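Local coordinates for putative flagellar hook-associated protein (Vibrio parahaemolyticus, PDB 3PWX) that probably serves as a structural component of the bacterial flagellum, as a member of the flagellin family and putative hook-associated protein, at residues Y26-I30 / M207-S212; L33-S38 / R200-D205. All blocks are in the same frame, centred on the assembly; numbering follows the deposited sequence.

Contact 1. Residues Y26-I30 / M207-S212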
# COMPACT_ATOMS: atom_id res chain seq x y z
N TYR A 26 12.10 -7.14 4.22
CA TYR A 26 10.74 -7.13 3.70
C TYR A 26 9.97 -8.34 4.16
O TYR A 26 8.82 -8.23 4.51
CB TYR A 26 10.70 -7.06 2.20
CG TYR A 26 11.22 -5.76 1.64
CD1 TYR A 26 10.75 -4.53 2.10
CD2 TYR A 26 12.14 -5.75 0.60
CE1 TYR A 26 11.25 -3.28 1.54
CE2 TYR A 26 12.63 -4.53 0.06
CZ TYR A 26 12.18 -3.30 0.54
OH TYR A 26 12.63 -2.13 -0.03
N GLN A 27 10.58 -9.51 4.16
CA GLN A 27 9.82 -10.69 4.49
C GLN A 27 9.49 -10.71 5.97
O GLN A 27 8.49 -11.34 6.40
CB GLN A 27 10.54 -11.96 4.07
CG GLN A 27 10.78 -12.04 2.59
CD GLN A 27 11.13 -13.45 2.18
OE1 GLN A 27 12.29 -13.82 2.23
NE2 GLN A 27 10.11 -14.26 1.79
N SER A 28 10.31 -10.00 6.74
CA SER A 28 10.01 -9.80 8.15
C SER A 28 8.88 -8.81 8.36
O SER A 28 8.14 -8.95 9.33
CB SER A 28 11.23 -9.36 8.93
OG SER A 28 10.83 -8.94 10.21
N ASN A 29 8.74 -7.82 7.48
CA ASN A 29 7.62 -6.87 7.56
C ASN A 29 6.34 -7.59 7.23
O ASN A 29 5.32 -7.41 7.90
CB ASN A 29 7.83 -5.73 6.56
CG ASN A 29 8.91 -4.75 7.02
OD1 ASN A 29 9.47 -4.88 8.11
ND2 ASN A 29 9.20 -3.76 6.16
N ILE A 30 6.40 -8.44 6.20
CA ILE A 30 5.25 -9.21 5.77
C ILE A 30 4.75 -10.28 6.81
O ILE A 30 3.55 -10.34 7.14
CB ILE A 30 5.56 -9.88 4.45
CG1 ILE A 30 5.97 -8.82 3.42
CG2 ILE A 30 4.41 -10.76 3.99
CD1 ILE A 30 6.16 -9.44 2.04
N MSE A 207 3.60 -11.28 -2.68
CA MSE A 207 4.88 -10.57 -2.48
C MSE A 207 5.94 -11.41 -1.85
O MSE A 207 7.11 -11.35 -2.23
CB MSE A 207 4.70 -9.42 -1.54
CG MSE A 207 3.71 -8.42 -2.00
SE MSE A 207 4.29 -7.30 -3.50
CE MSE A 207 2.76 -6.19 -3.03
N ASP A 208 5.56 -12.13 -0.82
CA ASP A 208 6.47 -13.00 -0.10
C ASP A 208 7.06 -14.12 -1.02
O ASP A 208 8.26 -14.43 -0.99
CB ASP A 208 5.70 -13.60 1.08
CG ASP A 208 6.60 -14.14 2.14
OD1 ASP A 208 6.65 -15.38 2.23
OD2 ASP A 208 7.25 -13.34 2.86
N GLY A 209 6.23 -14.69 -1.87
CA GLY A 209 6.67 -15.69 -2.85
C GLY A 209 7.72 -15.16 -3.83
O GLY A 209 8.69 -15.85 -4.18
N ALA A 210 7.52 -13.92 -4.27
CA ALA A 210 8.44 -13.29 -5.18
C ALA A 210 9.78 -12.98 -4.47
O ALA A 210 10.87 -13.12 -5.08
CB ALA A 210 7.82 -12.04 -5.73
N HIS A 211 9.70 -12.58 -3.19
CA HIS A 211 10.88 -12.36 -2.35
C HIS A 211 11.65 -13.67 -2.14
O HIS A 211 12.86 -13.67 -2.05
CB HIS A 211 10.46 -11.84 -0.99
CG HIS A 211 10.16 -10.37 -0.97
ND1 HIS A 211 10.87 -9.46 -1.72
CD2 HIS A 211 9.27 -9.65 -0.25
CE1 HIS A 211 10.40 -8.25 -1.50
NE2 HIS A 211 9.44 -8.33 -0.60
N SER A 212 10.92 -14.78 -2.04
CA SER A 212 11.55 -16.09 -1.85
C SER A 212 12.33 -16.54 -3.08
O SER A 212 13.51 -16.90 -2.94
CB SER A 212 10.50 -17.14 -1.44
OG SER A 212 10.28 -17.10 -0.05
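Gln27 lies against His211 and Asp208 where helix 7-61 and helix 172-223 run antiparallel, the paired N- and C-terminal helices of the flagellin fold; the short segments cross at -155° with their axes 10.1 Å apart. The glutamine can be followed outward from its helix. Its CB passes the Asp208 carboxylate, with OD2 at 3.8 Å. CG, beside the backbone N (chi1 -61°), comes to 3.6 Å from His211 CB; beyond it the chain runs extended, the two side chains sliding past one another in opposite directions. CD keeps the same distance from that methylene, and the amide plane stands 55° from the imidazole. At the tip NE2 makes two weak hydrogen bonds, one to Asp208 OD2 at 3.2 Å and one to Ser212 OG at 3.4 Å. The amide thus spans one helical turn of the partner, with two weak bonds at the more exposed side of the interface. Beneath it the contact turns apolar and aromatic. Tyr26 and His211 have nearly parallel rings, but they are slid so far apart that they hardly overlap, and the closest approach is Tyr26 CB to His211 NE2 at 3.3 Å. That nitrogen has its polar partner in Val130 O of strand 127-131, which limits the rotation of the imidazole and ties the β-strand to the helix pair. Ile30 lies beside Val130 as well, and Met207, a selenomethionine, also packs on Asn203 of the second subunit. Ile30 CD1 touches Met207 CB and meets the edge of the His211 ring in its plane, 3.9 Å from CD2.

Contact 2. Residues L33-S38 / R200-D205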
# COMPACT_ATOMS: atom_id res chain seq x y z
N LEU A 33 3.15 -8.31 9.43
CA LEU A 33 1.88 -7.71 9.07
C LEU A 33 0.77 -8.81 9.13
O LEU A 33 -0.33 -8.58 9.64
CB LEU A 33 1.97 -6.96 7.72
CG LEU A 33 0.68 -6.37 7.15
CD1 LEU A 33 -0.10 -5.54 8.19
CD2 LEU A 33 0.98 -5.56 5.92
N LYS A 34 1.12 -10.02 8.70
CA LYS A 34 0.21 -11.14 8.73
C LYS A 34 -0.25 -11.44 10.15
O LYS A 34 -1.40 -11.88 10.40
CB LYS A 34 0.85 -12.38 8.16
CG LYS A 34 1.16 -12.28 6.66
CD LYS A 34 1.37 -13.65 6.06
CE LYS A 34 0.04 -14.43 6.21
NZ LYS A 34 -0.30 -15.16 4.93
N THR A 35 0.67 -11.22 11.08
CA THR A 35 0.40 -11.49 12.47
C THR A 35 -0.59 -10.51 13.04
O THR A 35 -1.42 -10.86 13.83
CB THR A 35 1.65 -11.38 13.31
OG1 THR A 35 2.46 -12.52 13.01
CG2 THR A 35 1.28 -11.38 14.83
N THR A 36 -0.46 -9.28 12.62
CA THR A 36 -1.26 -8.17 13.09
C THR A 36 -2.60 -8.30 12.43
O THR A 36 -3.63 -8.00 13.03
CB THR A 36 -0.58 -6.93 12.58
OG1 THR A 36 0.67 -6.83 13.25
CG2 THR A 36 -1.39 -5.69 12.83
N LEU A 37 -2.62 -8.79 11.19
CA LEU A 37 -3.88 -8.88 10.51
C LEU A 37 -4.67 -9.98 11.13
O LEU A 37 -5.85 -9.75 11.38
CB LEU A 37 -3.71 -9.08 9.01
CG LEU A 37 -3.17 -7.95 8.14
CD1 LEU A 37 -3.08 -8.46 6.70
CD2 LEU A 37 -4.06 -6.74 8.24
N SER A 38 -4.08 -11.14 11.42
CA SER A 38 -4.81 -12.27 12.02
C SER A 38 -5.38 -11.80 13.33
O SER A 38 -6.52 -12.10 13.68
CB SER A 38 -3.92 -13.42 12.38
OG SER A 38 -3.33 -13.92 11.25
N ARG A 200 -6.00 -9.13 1.73
CA ARG A 200 -4.66 -8.66 2.14
C ARG A 200 -3.67 -9.80 2.35
O ARG A 200 -2.62 -9.85 1.70
CB ARG A 200 -4.73 -7.74 3.34
CG ARG A 200 -5.14 -6.31 2.88
CD ARG A 200 -5.30 -5.41 4.12
NE ARG A 200 -6.12 -4.25 3.85
CZ ARG A 200 -6.51 -3.40 4.79
NH1 ARG A 200 -6.15 -3.60 6.06
NH2 ARG A 200 -7.27 -2.35 4.47
N HIS A 201 -4.03 -10.76 3.19
CA HIS A 201 -3.24 -12.03 3.30
C HIS A 201 -2.74 -12.64 2.00
O HIS A 201 -1.59 -13.03 1.92
CB HIS A 201 -4.03 -13.10 4.02
CG HIS A 201 -4.01 -12.97 5.51
ND1 HIS A 201 -2.84 -12.85 6.23
CD2 HIS A 201 -5.02 -12.99 6.42
CE1 HIS A 201 -3.12 -12.77 7.52
NE2 HIS A 201 -4.44 -12.87 7.66
N ASN A 202 -3.64 -12.78 1.02
CA ASN A 202 -3.26 -13.29 -0.28
C ASN A 202 -2.26 -12.44 -1.06
O ASN A 202 -1.33 -12.95 -1.68
CB ASN A 202 -4.52 -13.61 -1.11
CG ASN A 202 -5.33 -14.73 -0.49
OD1 ASN A 202 -4.78 -15.54 0.28
ND2 ASN A 202 -6.63 -14.78 -0.77
N ASN A 203 -2.44 -11.14 -1.02
CA ASN A 203 -1.58 -10.29 -1.75
C ASN A 203 -0.18 -10.28 -1.09
O ASN A 203 0.87 -10.37 -1.80
CB ASN A 203 -2.25 -8.94 -1.92
CG ASN A 203 -3.15 -8.90 -3.15
OD1 ASN A 203 -2.85 -9.54 -4.18
ND2 ASN A 203 -4.20 -8.12 -3.09
N LEU A 204 -0.15 -10.29 0.25
CA LEU A 204 1.11 -10.46 0.95
C LEU A 204 1.81 -11.73 0.47
O LEU A 204 3.01 -11.74 0.06
CB LEU A 204 0.91 -10.50 2.45
CG LEU A 204 0.45 -9.18 3.07
CD1 LEU A 204 0.17 -9.37 4.52
CD2 LEU A 204 1.54 -8.10 2.87
N ASP A 205 1.07 -12.81 0.48
CA ASP A 205 1.63 -14.10 0.05
C ASP A 205 2.23 -14.09 -1.35
O ASP A 205 3.27 -14.71 -1.57
CB ASP A 205 0.57 -15.22 0.30
CG ASP A 205 0.41 -15.50 1.82
OD1 ASP A 205 1.19 -14.90 2.63
OD2 ASP A 205 -0.43 -16.31 2.23
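Arg200 starts the second segment against Leu37 in the antiparallel helix pair 7-61 and 172-223 of the flagellin fold, here with axes 10.6 Å apart at 169°. Its CB meets Leu37 CD1 at 3.8 Å; the extended chain then leads past Leu37 CD2, which lies at the guanidinium edge, to a salt bridge with Glu196 and a hydrogen bond to Asn139 O. His201 follows, its ring reaching between Lys34 and Leu37: Leu37 CD1 lies over one face, Lys34 CE comes obliquely to 3.3 Å from ND1, and NE2 is hydrogen-bonded to Glu41. Lys34 O lies at the ring edge, in plane, and accepts from both Ser38 N and Ser38 OG, which reach it from opposite faces of its plane. Leu204, a turn further on, fills the buried side: its CD1 and that of Leu37 approach tip to tip at 4.0 Å, while its CD2 meets Leu33 CD2, the two side chains crossing at about a right angle; it also packs on Met136 and Val130. Asp205 ends the segment on the solvent side. Lys34 bends at chi3 (63°) and chi4, bringing NZ into a salt bridge, 2.8 Å from Asp205 OD1, met on its syn side 22° out of plane, with OD2 at 2.9 Å.

Contacts 1 and 2 are successive stations on the same two helices, 7-61 and 172-223, with centres 11 Å apart; along the chain, contact 2 is nested inside the loop closed by contact 1. Both are partly buried, with apolar groups inside and a polar pair toward the outer side, and they join through Ile30 CG2 packing on Leu204 CB. Strand 127-131 touches both, whereas strand 134-137 adds cover at contact 2, the one nearer the chain centre. Their chemistry differs: weak amide bonds and slid aromatic rings in contact 1, a charged pair beside a leucine cluster in contact 2.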